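Local coordinates for protein endo-1,4-beta-xylanase 1 (PDB 1XYN) that hydrolyses internal beta-1,4-xylosidic bonds in the main chain of xylan, releasing xylooligosaccharides and xylose, at residues A100-W105 / S126-P131; T60-V65 / H83-Q88; G93-D98 / Q140-A145; E106-N111 / T120-I125. All coordinates share one frame; numbering follows the deposited sequence.

Interaction 1 (A100-W105 / S126-P131); sequences ATYTIW and SVRNSP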
loop_
_atom_site.group_PDB
_atom_site.type_symbol
_atom_site.label_atom_id
_atom_site.label_comp_id
_atom_site.label_asym_id
_atom_site.label_seq_id
_atom_site.Cartn_x
_atom_site.Cartn_y
_atom_site.Cartn_z
ATOM N N ALA A 100 -20.980 19.017 14.540
ATOM C CA ALA A 100 -19.588 19.442 14.610
ATOM C C ALA A 100 -19.025 19.855 13.259
ATOM O O ALA A 100 -19.659 19.661 12.221
ATOM C CB ALA A 100 -18.734 18.340 15.205
ATOM N N THR A 101 -17.826 20.433 13.288
ATOM C CA THR A 101 -17.149 20.867 12.073
ATOM C C THR A 101 -16.138 19.787 11.683
ATOM O O THR A 101 -15.595 19.090 12.543
ATOM C CB THR A 101 -16.378 22.198 12.284
ATOM O OG1 THR A 101 -17.161 23.102 13.070
ATOM C CG2 THR A 101 -16.084 22.848 10.944
ATOM N N TYR A 102 -15.883 19.671 10.385
ATOM C CA TYR A 102 -14.946 18.689 9.852
ATOM C C TYR A 102 -13.890 19.391 9.020
ATOM O O TYR A 102 -14.212 20.291 8.251
ATOM C CB TYR A 102 -15.668 17.700 8.923
ATOM C CG TYR A 102 -16.654 16.779 9.598
ATOM C CD1 TYR A 102 -17.838 17.273 10.153
ATOM C CD2 TYR A 102 -16.406 15.410 9.676
ATOM C CE1 TYR A 102 -18.755 16.422 10.775
ATOM C CE2 TYR A 102 -17.314 14.549 10.293
ATOM C CZ TYR A 102 -18.482 15.061 10.840
ATOM O OH TYR A 102 -19.364 14.213 11.462
ATOM N N THR A 103 -12.631 18.998 9.172
ATOM C CA THR A 103 -11.589 19.591 8.347
ATOM C C THR A 103 -11.455 18.669 7.133
ATOM O O THR A 103 -11.329 17.450 7.263
ATOM C CB THR A 103 -10.240 19.751 9.094
ATOM O OG1 THR A 103 -9.698 18.467 9.406
ATOM C CG2 THR A 103 -10.441 20.527 10.383
ATOM N N ILE A 104 -11.585 19.246 5.953
ATOM C CA ILE A 104 -11.504 18.482 4.722
ATOM C C ILE A 104 -10.069 18.434 4.221
ATOM O O ILE A 104 -9.357 19.429 4.287
ATOM C CB ILE A 104 -12.433 19.094 3.664
ATOM C CG1 ILE A 104 -13.865 19.116 4.207
ATOM C CG2 ILE A 104 -12.354 18.318 2.351
ATOM C CD1 ILE A 104 -14.847 19.842 3.320
ATOM N N TRP A 105 -9.644 17.250 3.778
ATOM C CA TRP A 105 -8.302 17.027 3.250
ATOM C C TRP A 105 -8.399 16.318 1.913
ATOM O O TRP A 105 -9.385 15.643 1.623
ATOM C CB TRP A 105 -7.476 16.105 4.165
ATOM C CG TRP A 105 -7.296 16.562 5.560
ATOM C CD1 TRP A 105 -8.245 16.595 6.545
ATOM C CD2 TRP A 105 -6.075 16.996 6.162
ATOM N NE1 TRP A 105 -7.688 17.012 7.726
ATOM C CE2 TRP A 105 -6.356 17.269 7.525
ATOM C CE3 TRP A 105 -4.768 17.176 5.688
ATOM C CZ2 TRP A 105 -5.376 17.718 8.423
ATOM C CZ3 TRP A 105 -3.789 17.618 6.579
ATOM C CH2 TRP A 105 -4.103 17.884 7.937
ATOM N N SER A 126 -12.895 13.742 5.447
ATOM C CA SER A 126 -13.583 14.698 6.307
ATOM C C SER A 126 -13.313 14.211 7.727
ATOM O O SER A 126 -13.831 13.180 8.125
ATOM C CB SER A 126 -15.099 14.682 6.046
ATOM O OG SER A 126 -15.461 15.272 4.802
ATOM N N VAL A 127 -12.476 14.922 8.476
ATOM C CA VAL A 127 -12.169 14.525 9.849
ATOM C C VAL A 127 -12.921 15.370 10.879
ATOM O O VAL A 127 -12.685 16.573 11.002
ATOM C CB VAL A 127 -10.656 14.601 10.141
ATOM C CG1 VAL A 127 -10.369 14.115 11.554
ATOM C CG2 VAL A 127 -9.873 13.788 9.120
ATOM N N ARG A 128 -13.821 14.728 11.619
ATOM C CA ARG A 128 -14.617 15.401 12.639
ATOM C C ARG A 128 -13.751 16.022 13.726
ATOM O O ARG A 128 -12.899 15.352 14.312
ATOM C CB ARG A 128 -15.609 14.420 13.252
ATOM C CG ARG A 128 -16.577 15.056 14.203
ATOM C CD ARG A 128 -17.559 14.038 14.724
ATOM N NE ARG A 128 -18.598 14.664 15.540
ATOM C CZ ARG A 128 -19.797 15.029 15.091
ATOM N NH1 ARG A 128 -20.130 14.832 13.821
ATOM N NH2 ARG A 128 -20.665 15.593 15.921
ATOM N N ASN A 129 -13.987 17.300 14.015
ATOM C CA ASN A 129 -13.207 18.014 15.027
ATOM C C ASN A 129 -13.567 17.605 16.447
ATOM O O ASN A 129 -12.787 17.804 17.375
ATOM C CB ASN A 129 -13.322 19.538 14.843
ATOM C CG ASN A 129 -12.720 20.023 13.515
ATOM O OD1 ASN A 129 -11.847 19.377 12.943
ATOM N ND2 ASN A 129 -13.195 21.161 13.028
ATOM N N SER A 130 -14.755 17.039 16.617
ATOM C CA SER A 130 -15.192 16.565 17.930
ATOM C C SER A 130 -15.551 15.087 17.784
ATOM O O SER A 130 -16.707 14.750 17.515
ATOM C CB SER A 130 -16.401 17.360 18.419
ATOM O OG SER A 130 -16.074 18.727 18.570
ATOM N N PRO A 131 -14.565 14.183 17.985
ATOM C CA PRO A 131 -14.728 12.730 17.875
ATOM C C PRO A 131 -15.885 12.151 18.678
ATOM O O PRO A 131 -16.139 12.570 19.816
ATOM C CB PRO A 131 -13.389 12.198 18.390
ATOM C CG PRO A 131 -12.436 13.287 18.073
ATOM C CD PRO A 131 -13.217 14.503 18.485
HETATM O O HOH W 1 -16.040 20.540 16.136
#
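Strands 100-105 and 126-128 run antiparallel at 146° in the curved sheet of the GH11 jelly roll, with Thr103 and Val127 as a hydrogen-bonded pair between the non-hydrogen-bonded pairs Tyr102-Arg128 and Ile104-Ser126. Asn129 N adds a bond to Thr101 O, 2.8 Å. With CG anti to its backbone N (chi1 -174°) and the chain extended as far as NE, Arg128 runs across one face of the phenol: its CG stands 4.2 Å from the Tyr102 ring centroid, a CH-pi contact. The guanidinium then turns almost perpendicular to the ring, 85° between planes, and NH1 donates to Tyr102 OH at 2.6 Å, in the guanidinium plane. Arg128 NE holds Ser130 O at 2.7 Å, while Ala100 CB lies over one guanidinium face, where a small methyl fits. On the sheet face carrying Thr103 and Val127, Trp105 NE1 donates to Thr103 OG1 (3.0 Å) and its ring rests against Val127 CG2. Arginine suits its place because its methylenes cover an aromatic ring while its N-H groups reach several acceptors. Arg128 NH2 also donates to Asp98 O, and Glu80 is only a weak, long ion partner, so the buried guanidinium is probably satisfied mainly by hydrogen bonds.

Interaction 2 (T60-V65 / H83-Q88); sequences TGLLSV and HNYPAQ. With CA (calcium ion), chain B.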
loop_
_atom_site.group_PDB
_atom_site.type_symbol
_atom_site.label_atom_id
_atom_site.label_comp_id
_atom_site.label_asym_id
_atom_site.label_seq_id
_atom_site.Cartn_x
_atom_site.Cartn_y
_atom_site.Cartn_z
ATOM N N THR A 60 -2.622 3.348 15.782
ATOM C CA THR A 60 -3.593 4.132 15.013
ATOM C C THR A 60 -4.951 3.429 14.917
ATOM O O THR A 60 -5.014 2.238 14.601
ATOM C CB THR A 60 -3.101 4.371 13.569
ATOM O OG1 THR A 60 -1.792 4.950 13.602
ATOM C CG2 THR A 60 -4.055 5.297 12.815
ATOM N N GLY A 61 -6.022 4.187 15.144
ATOM C CA GLY A 61 -7.368 3.644 15.068
ATOM C C GLY A 61 -8.334 4.682 14.523
ATOM O O GLY A 61 -8.353 5.818 15.001
ATOM N N LEU A 62 -9.143 4.295 13.535
ATOM C CA LEU A 62 -10.106 5.206 12.914
ATOM C C LEU A 62 -11.507 4.607 12.791
ATOM O O LEU A 62 -11.656 3.456 12.379
ATOM C CB LEU A 62 -9.645 5.576 11.493
ATOM C CG LEU A 62 -8.158 5.644 11.120
ATOM C CD1 LEU A 62 -8.009 5.884 9.619
ATOM C CD2 LEU A 62 -7.461 6.735 11.906
ATOM N N LEU A 63 -12.525 5.372 13.180
ATOM C CA LEU A 63 -13.917 4.939 13.038
ATOM C C LEU A 63 -14.518 5.902 12.008
ATOM O O LEU A 63 -14.614 7.106 12.257
ATOM C CB LEU A 63 -14.670 5.030 14.368
ATOM C CG LEU A 63 -16.155 4.626 14.332
ATOM C CD1 LEU A 63 -16.312 3.173 13.865
ATOM C CD2 LEU A 63 -16.785 4.830 15.705
ATOM N N SER A 64 -14.921 5.387 10.852
ATOM C CA SER A 64 -15.448 6.266 9.826
ATOM C C SER A 64 -16.304 5.633 8.752
ATOM O O SER A 64 -16.274 4.422 8.545
ATOM C CB SER A 64 -14.278 6.949 9.113
ATOM O OG SER A 64 -13.480 6.012 8.400
ATOM N N VAL A 65 -17.095 6.470 8.087
ATOM C CA VAL A 65 -17.884 6.007 6.962
ATOM C C VAL A 65 -16.777 5.980 5.915
ATOM O O VAL A 65 -16.005 6.938 5.802
ATOM C CB VAL A 65 -19.001 7.009 6.564
ATOM C CG1 VAL A 65 -19.648 6.583 5.244
ATOM C CG2 VAL A 65 -20.073 7.096 7.679
ATOM N N HIS A 83 -7.466 8.145 16.293
ATOM C CA HIS A 83 -6.396 8.209 17.287
ATOM C C HIS A 83 -5.094 7.931 16.606
ATOM O O HIS A 83 -4.998 6.967 15.845
ATOM C CB HIS A 83 -6.560 7.129 18.328
ATOM C CG HIS A 83 -7.889 7.140 18.970
ATOM N ND1 HIS A 83 -8.086 7.599 20.252
ATOM C CD2 HIS A 83 -9.103 6.774 18.503
ATOM C CE1 HIS A 83 -9.367 7.512 20.549
ATOM N NE2 HIS A 83 -10.006 7.011 19.503
ATOM N N ASN A 84 -4.091 8.749 16.918
ATOM C CA ASN A 84 -2.745 8.612 16.376
ATOM C C ASN A 84 -2.801 8.431 14.870
ATOM O O ASN A 84 -2.170 7.536 14.318
ATOM C CB ASN A 84 -2.034 7.421 17.030
ATOM C CG ASN A 84 -2.058 7.489 18.553
ATOM O OD1 ASN A 84 -1.371 8.314 19.163
ATOM N ND2 ASN A 84 -2.863 6.629 19.175
ATOM N N TYR A 85 -3.593 9.271 14.215
ATOM C CA TYR A 85 -3.744 9.220 12.772
ATOM C C TYR A 85 -2.853 10.258 12.091
ATOM O O TYR A 85 -3.096 11.458 12.209
ATOM C CB TYR A 85 -5.204 9.448 12.388
ATOM C CG TYR A 85 -5.407 9.618 10.907
ATOM C CD1 TYR A 85 -4.956 8.648 10.012
ATOM C CD2 TYR A 85 -5.996 10.777 10.390
ATOM C CE1 TYR A 85 -5.076 8.825 8.640
ATOM C CE2 TYR A 85 -6.123 10.963 9.020
ATOM C CZ TYR A 85 -5.659 9.982 8.150
ATOM O OH TYR A 85 -5.775 10.153 6.789
ATOM N N PRO A 86 -1.818 9.801 11.360
ATOM C CA PRO A 86 -0.867 10.661 10.639
ATOM C C PRO A 86 -1.575 11.450 9.543
ATOM O O PRO A 86 -1.612 11.016 8.391
ATOM C CB PRO A 86 0.109 9.653 10.024
ATOM C CG PRO A 86 0.036 8.481 10.953
ATOM C CD PRO A 86 -1.443 8.384 11.212
ATOM N N ALA A 87 -2.141 12.596 9.915
ATOM C CA ALA A 87 -2.863 13.461 8.988
ATOM C C ALA A 87 -2.056 13.737 7.722
ATOM O O ALA A 87 -1.179 14.602 7.701
ATOM C CB ALA A 87 -3.235 14.765 9.680
ATOM N N GLN A 88 -2.362 12.990 6.670
ATOM C CA GLN A 88 -1.660 13.127 5.401
ATOM C C GLN A 88 -2.414 13.908 4.333
ATOM O O GLN A 88 -3.640 13.802 4.203
ATOM C CB GLN A 88 -1.291 11.748 4.850
ATOM C CG GLN A 88 -0.264 10.999 5.676
ATOM C CD GLN A 88 1.069 11.723 5.748
ATOM O OE1 GLN A 88 1.779 11.843 4.745
ATOM N NE2 GLN A 88 1.420 12.204 6.938
HETATM CA CA CA B . -12.297 7.871 20.670
#
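Antiparallel beta pairing joins Gly61 to His83 in the curved sheet of the GH11 jelly roll, where strand 81-83 gives way to a loop. Two backbone bonds make the pair: Gly61 N to His83 O at 3.0 Å and His83 N to Gly61 O at 2.8 Å. A third bond comes from a side chain. Thr60 holds OG1 anti to its carbonyl carbon (chi1 -54°), which brings the hydroxyl to Asn84 O at 2.7 Å, the donor tilted 27° from the carbonyl plane. Without the hydroxyl, as with an alanine here, Asn84 O would probably lose this donor and the loop start would be less firmly tied to the strand. Apolar contact continues from the same threonine, whose CG2 packs on Tyr85 CA, near the ring edge. Leu62 crosses Tyr85 at about a right angle, CD2 reaching Tyr85 CB at 3.6 Å; a branched leucine can touch both CB and ring, and it also lies near Glu164, the predicted proton donor. Pro86 packs on Asn111 of the second subunit. The last interaction is with metal: Asp81 shares the calcium ion with His83, whose ring edge meets Gly61 O and whose NE2 lies 2.7 Å from the metal.

Interaction 3 (G93-D98 / Q140-A145); sequences GTVTSD and QNHFNA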
loop_
_atom_site.group_PDB
_atom_site.type_symbol
_atom_site.label_atom_id
_atom_site.label_comp_id
_atom_site.label_asym_id
_atom_site.label_seq_id
_atom_site.Cartn_x
_atom_site.Cartn_y
_atom_site.Cartn_z
ATOM N N GLY A 93 -10.540 22.817 3.482
ATOM C CA GLY A 93 -11.488 23.709 4.115
ATOM C C GLY A 93 -12.238 23.002 5.217
ATOM O O GLY A 93 -11.680 22.150 5.895
ATOM N N THR A 94 -13.494 23.382 5.419
ATOM C CA THR A 94 -14.319 22.761 6.446
ATOM C C THR A 94 -15.774 22.633 6.012
ATOM O O THR A 94 -16.185 23.144 4.968
ATOM C CB THR A 94 -14.300 23.548 7.798
ATOM O OG1 THR A 94 -14.938 24.819 7.626
ATOM C CG2 THR A 94 -12.872 23.738 8.317
ATOM N N VAL A 95 -16.537 21.928 6.838
ATOM C CA VAL A 95 -17.955 21.712 6.636
ATOM C C VAL A 95 -18.518 21.406 8.007
ATOM O O VAL A 95 -17.913 20.680 8.785
ATOM C CB VAL A 95 -18.242 20.528 5.677
ATOM C CG1 VAL A 95 -17.524 19.262 6.140
ATOM C CG2 VAL A 95 -19.750 20.284 5.570
ATOM N N THR A 96 -19.605 22.071 8.353
ATOM C CA THR A 96 -20.243 21.834 9.631
ATOM C C THR A 96 -21.384 20.879 9.332
ATOM O O THR A 96 -22.236 21.146 8.477
ATOM C CB THR A 96 -20.763 23.139 10.245
ATOM O OG1 THR A 96 -19.671 24.056 10.369
ATOM C CG2 THR A 96 -21.369 22.888 11.626
ATOM N N SER A 97 -21.356 19.731 9.985
ATOM C CA SER A 97 -22.382 18.739 9.758
ATOM C C SER A 97 -22.561 17.866 10.981
ATOM O O SER A 97 -21.600 17.560 11.686
ATOM C CB SER A 97 -21.996 17.873 8.555
ATOM O OG SER A 97 -23.084 17.084 8.122
ATOM N N ASP A 98 -23.819 17.553 11.267
ATOM C CA ASP A 98 -24.200 16.680 12.361
ATOM C C ASP A 98 -23.620 16.940 13.748
ATOM O O ASP A 98 -23.164 16.015 14.419
ATOM C CB ASP A 98 -23.944 15.237 11.935
ATOM C CG ASP A 98 -24.523 14.936 10.570
ATOM O OD1 ASP A 98 -25.762 14.874 10.448
ATOM O OD2 ASP A 98 -23.739 14.800 9.611
ATOM N N GLN A 140 -24.557 13.526 2.273
ATOM C CA GLN A 140 -24.689 14.530 1.211
ATOM C C GLN A 140 -23.976 15.830 1.559
ATOM O O GLN A 140 -23.375 16.453 0.694
ATOM C CB GLN A 140 -26.151 14.826 0.874
ATOM C CG GLN A 140 -26.695 14.038 -0.309
ATOM C CD GLN A 140 -25.902 14.217 -1.597
ATOM O OE1 GLN A 140 -25.895 15.287 -2.201
ATOM N NE2 GLN A 140 -25.261 13.145 -2.044
ATOM N N ASN A 141 -24.041 16.234 2.822
ATOM C CA ASN A 141 -23.370 17.452 3.258
ATOM C C ASN A 141 -21.871 17.384 2.957
ATOM O O ASN A 141 -21.250 18.397 2.631
ATOM C CB ASN A 141 -23.600 17.683 4.753
ATOM C CG ASN A 141 -25.055 18.036 5.079
ATOM O OD1 ASN A 141 -25.865 18.297 4.186
ATOM N ND2 ASN A 141 -25.381 18.059 6.364
ATOM N N HIS A 142 -21.295 16.190 3.057
ATOM C CA HIS A 142 -19.880 16.006 2.774
ATOM C C HIS A 142 -19.628 15.985 1.282
ATOM O O HIS A 142 -18.667 16.578 0.812
ATOM C CB HIS A 142 -19.348 14.738 3.441
ATOM C CG HIS A 142 -19.347 14.818 4.934
ATOM N ND1 HIS A 142 -18.311 15.378 5.646
ATOM C CD2 HIS A 142 -20.298 14.499 5.847
ATOM C CE1 HIS A 142 -18.622 15.407 6.929
ATOM N NE2 HIS A 142 -19.823 14.881 7.076
ATOM N N PHE A 143 -20.511 15.345 0.528
ATOM C CA PHE A 143 -20.351 15.293 -0.919
ATOM C C PHE A 143 -20.499 16.699 -1.530
ATOM O O PHE A 143 -19.813 17.038 -2.501
ATOM C CB PHE A 143 -21.381 14.339 -1.533
ATOM C CG PHE A 143 -21.279 12.919 -1.037
ATOM C CD1 PHE A 143 -20.050 12.378 -0.666
ATOM C CD2 PHE A 143 -22.414 12.120 -0.953
ATOM C CE1 PHE A 143 -19.952 11.066 -0.222
ATOM C CE2 PHE A 143 -22.324 10.804 -0.510
ATOM C CZ PHE A 143 -21.091 10.278 -0.145
ATOM N N ASN A 144 -21.403 17.504 -0.972
ATOM C CA ASN A 144 -21.620 18.867 -1.452
ATOM C C ASN A 144 -20.384 19.713 -1.146
ATOM O O ASN A 144 -19.845 20.373 -2.033
ATOM C CB ASN A 144 -22.862 19.498 -0.800
ATOM C CG ASN A 144 -24.177 18.931 -1.341
ATOM O OD1 ASN A 144 -24.192 18.138 -2.280
ATOM N ND2 ASN A 144 -25.280 19.344 -0.745
ATOM N N ALA A 145 -19.921 19.646 0.102
ATOM C CA ALA A 145 -18.740 20.390 0.546
ATOM C C ALA A 145 -17.501 19.991 -0.254
ATOM O O ALA A 145 -16.679 20.837 -0.616
ATOM C CB ALA A 145 -18.506 20.163 2.010
HETATM O O HOH W 2 -21.108 14.150 9.424
#
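The single helix of the GH11 jelly roll, 139-148, packs here against strand 90-97 of the curved sheet; the axes of segments 140-145 and 93-97 run nearly antiparallel (158°) with a closest approach of 8.9 Å. Val95 and Ala145 make the apolar part of the seam: Val95 CB and Ala145 CB come within 3.7 Å, and Val95 CG2 also touches the alanine methyl. Alanine suits this turn of the helix because a short side chain lets the strand come close. Val95 CG1 approaches the His142 ring obliquely, 4.0 Å from ND1, the two side chains crossing at about a right angle.

Ser97 places OG anti to its backbone N (chi1 -168°), and Asn141 ND2 donates to it over 3.1 Å, nearly straight at 166° and in the plane of the amide. The hydroxyl in turn donates a hydrogen bond to Asp98 OD2, 2.8 Å away, approaching from above the carboxylate plane. OG thus serves as both acceptor and donor, and a valine in place of Ser97 would probably leave the Asn141 amide and Asp98 OD2 each without this partner. A water donates to Asp98 OD2 and also bonds His142 NE2 at its ring edge, joining the strand end to the helix. His142 ND1 bonds Ser126 OG, and its ring meets Tyr102 edge-to-face; Asp98 OD1 bonds Thr138 just before the helix. A helix laid along the outer, convex side of a strongly curved beta sheet is characteristic of the GH11 xylanase fold.

Interaction 4 (E106-N111 / T120-I125); sequences ENTRVN and TFNQYI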
loop_
_atom_site.group_PDB
_atom_site.type_symbol
_atom_site.label_atom_id
_atom_site.label_comp_id
_atom_site.label_asym_id
_atom_site.label_seq_id
_atom_site.Cartn_x
_atom_site.Cartn_y
_atom_site.Cartn_z
ATOM N N GLU A 106 -7.379 16.496 1.089
ATOM C CA GLU A 106 -7.299 15.812 -0.190
ATOM C C GLU A 106 -5.907 15.206 -0.165
ATOM O O GLU A 106 -4.940 15.853 0.251
ATOM C CB GLU A 106 -7.445 16.755 -1.384
ATOM C CG GLU A 106 -7.184 16.039 -2.725
ATOM C CD GLU A 106 -7.694 16.795 -3.951
ATOM O OE1 GLU A 106 -7.459 18.019 -4.052
ATOM O OE2 GLU A 106 -8.330 16.158 -4.823
ATOM N N ASN A 107 -5.810 13.951 -0.581
ATOM C CA ASN A 107 -4.536 13.259 -0.585
ATOM C C ASN A 107 -4.470 12.400 -1.823
ATOM O O ASN A 107 -5.473 12.213 -2.510
ATOM C CB ASN A 107 -4.415 12.389 0.669
ATOM C CG ASN A 107 -3.044 11.761 0.813
ATOM O OD1 ASN A 107 -2.038 12.330 0.381
ATOM N ND2 ASN A 107 -2.993 10.593 1.436
ATOM N N THR A 108 -3.277 11.918 -2.135
ATOM C CA THR A 108 -3.094 11.078 -3.297
ATOM C C THR A 108 -2.341 9.820 -2.880
ATOM O O THR A 108 -1.432 9.863 -2.052
ATOM C CB THR A 108 -2.340 11.826 -4.416
ATOM O OG1 THR A 108 -2.999 13.073 -4.677
ATOM C CG2 THR A 108 -2.318 11.004 -5.702
ATOM N N ARG A 109 -2.804 8.691 -3.397
ATOM C CA ARG A 109 -2.216 7.392 -3.123
ATOM C C ARG A 109 -1.660 6.871 -4.446
ATOM O O ARG A 109 -2.415 6.575 -5.369
ATOM C CB ARG A 109 -3.294 6.453 -2.567
ATOM C CG ARG A 109 -3.649 6.710 -1.104
ATOM C CD ARG A 109 -2.461 6.359 -0.221
ATOM N NE ARG A 109 -2.650 6.702 1.186
ATOM C CZ ARG A 109 -1.685 6.640 2.108
ATOM N NH1 ARG A 109 -0.460 6.244 1.775
ATOM N NH2 ARG A 109 -1.941 6.994 3.366
ATOM N N VAL A 110 -0.336 6.833 -4.558
ATOM C CA VAL A 110 0.316 6.363 -5.782
ATOM C C VAL A 110 0.592 4.866 -5.742
ATOM O O VAL A 110 1.169 4.367 -4.775
ATOM C CB VAL A 110 1.642 7.122 -6.039
ATOM C CG1 VAL A 110 2.442 6.446 -7.143
ATOM C CG2 VAL A 110 1.348 8.568 -6.411
ATOM N N ASN A 111 0.174 4.160 -6.791
ATOM C CA ASN A 111 0.376 2.712 -6.900
ATOM C C ASN A 111 -0.076 1.996 -5.637
ATOM O O ASN A 111 0.687 1.244 -5.028
ATOM C CB ASN A 111 1.848 2.393 -7.168
ATOM C CG ASN A 111 2.353 3.009 -8.455
ATOM O OD1 ASN A 111 1.653 3.023 -9.471
ATOM N ND2 ASN A 111 3.577 3.527 -8.420
ATOM N N THR A 120 -3.387 4.605 -8.850
ATOM C CA THR A 120 -3.082 5.904 -8.266
ATOM C C THR A 120 -4.411 6.636 -8.275
ATOM O O THR A 120 -5.084 6.688 -9.301
ATOM C CB THR A 120 -2.038 6.659 -9.103
ATOM O OG1 THR A 120 -0.789 5.960 -9.032
ATOM C CG2 THR A 120 -1.843 8.081 -8.583
ATOM N N PHE A 121 -4.786 7.200 -7.136
ATOM C CA PHE A 121 -6.069 7.875 -7.022
ATOM C C PHE A 121 -6.034 8.866 -5.868
ATOM O O PHE A 121 -5.123 8.839 -5.050
ATOM C CB PHE A 121 -7.140 6.819 -6.748
ATOM C CG PHE A 121 -6.785 5.884 -5.616
ATOM C CD1 PHE A 121 -6.049 4.728 -5.859
ATOM C CD2 PHE A 121 -7.137 6.188 -4.301
ATOM C CE1 PHE A 121 -5.666 3.897 -4.817
ATOM C CE2 PHE A 121 -6.759 5.360 -3.247
ATOM C CZ PHE A 121 -6.021 4.215 -3.503
ATOM N N ASN A 122 -7.052 9.705 -5.774
ATOM C CA ASN A 122 -7.115 10.694 -4.707
ATOM C C ASN A 122 -8.002 10.229 -3.551
ATOM O O ASN A 122 -8.779 9.286 -3.686
ATOM C CB ASN A 122 -7.631 12.023 -5.267
ATOM C CG ASN A 122 -6.718 12.596 -6.338
ATOM O OD1 ASN A 122 -5.655 13.133 -6.038
ATOM N ND2 ASN A 122 -7.115 12.450 -7.598
ATOM N N GLN A 123 -7.869 10.893 -2.410
ATOM C CA GLN A 123 -8.663 10.582 -1.232
ATOM C C GLN A 123 -9.351 11.864 -0.786
ATOM O O GLN A 123 -8.722 12.920 -0.750
ATOM C CB GLN A 123 -7.777 10.112 -0.073
ATOM C CG GLN A 123 -6.979 8.846 -0.295
ATOM C CD GLN A 123 -6.212 8.442 0.960
ATOM O OE1 GLN A 123 -5.191 9.037 1.288
ATOM N NE2 GLN A 123 -6.726 7.450 1.680
ATOM N N TYR A 124 -10.639 11.781 -0.469
ATOM C CA TYR A 124 -11.375 12.941 0.026
ATOM C C TYR A 124 -11.707 12.584 1.467
ATOM O O TYR A 124 -12.505 11.690 1.728
ATOM C CB TYR A 124 -12.658 13.174 -0.767
ATOM C CG TYR A 124 -12.460 13.378 -2.251
ATOM C CD1 TYR A 124 -11.213 13.721 -2.780
ATOM C CD2 TYR A 124 -13.522 13.210 -3.134
ATOM C CE1 TYR A 124 -11.034 13.889 -4.149
ATOM C CE2 TYR A 124 -13.351 13.372 -4.497
ATOM C CZ TYR A 124 -12.113 13.710 -4.999
ATOM O OH TYR A 124 -11.969 13.863 -6.357
ATOM N N ILE A 125 -11.080 13.271 2.410
ATOM C CA ILE A 125 -11.302 12.968 3.811
ATOM C C ILE A 125 -11.950 14.101 4.587
ATOM O O ILE A 125 -11.602 15.260 4.412
ATOM C CB ILE A 125 -9.958 12.591 4.501
ATOM C CG1 ILE A 125 -9.241 11.487 3.719
ATOM C CG2 ILE A 125 -10.195 12.169 5.949
ATOM C CD1 ILE A 125 -7.823 11.207 4.197
HETATM O O HOH W 3 -0.366 3.670 -10.978
#
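Arg109 and Phe121 face each other across antiparallel strands 106-109 and 120-125, a hydrogen-bonded pair with Asn107 and Gln123 next along. Arg109 CB lies over one face of the Phe121 ring, 4.0 Å from the centroid, a CH-pi contact that suits a flat aromatic beneath an aliphatic stem. The chain bends at chi2 (-67°), bringing CG to 3.7 Å from Gln123 OE1. CD passes the same oxygen less closely, and NE makes a weak bond to it, 3.5 Å long, guanidinium and amide planes 68° apart. At the tip, NH1 reaches the second subunit, with a salt bridge to its Glu112 and a hydrogen bond to its Val110 O. Gln123 OE1 has a stronger donor in Asn107 ND2, 2.7 Å away and nearly along the C=O axis; Gln123 NE2 makes a weak bond to Glu75, the predicted nucleophile. Thr108 OG1 donates to Asn122 OD1 at 3.0 Å. Where the chain turns, Asn111 N donates to Thr120 OG1, 3.0 Å. The strong bond from Asn107, with weak help from Arg109 NE, is likely to limit turning of the Gln123 amide, leaving NE2 facing Glu75; Arg109 and Gln123 probably bind substrate, as in relatives.

Overall arrangement
Interactions 1 and 4 are successive lengths of one hairpin, strands 100-109 and 119-128, with centres about 18 Å apart and Trp105 N to Ile125 O, 2.9 Å, joining them. Interaction 3 lies beside interaction 1, about 9 Å between centres: strand 90-97 pairs with 100-109 through Tyr102 N and Val95 O, 2.8 Å apart, which brings in the helix. Interaction 2, on the same sheet, meets interaction 1 where Ala87 CB packs on Trp105 CH2 (3.7 Å) and interaction 4 where Tyr85 OH touches Ile125 CD1 (3.5 Å). Interactions 2 and 4 approach the predicted catalytic pair, Leu62 about 4 Å from Glu164 and Gln123 about 3 Å from Glu75, side chain to side chain.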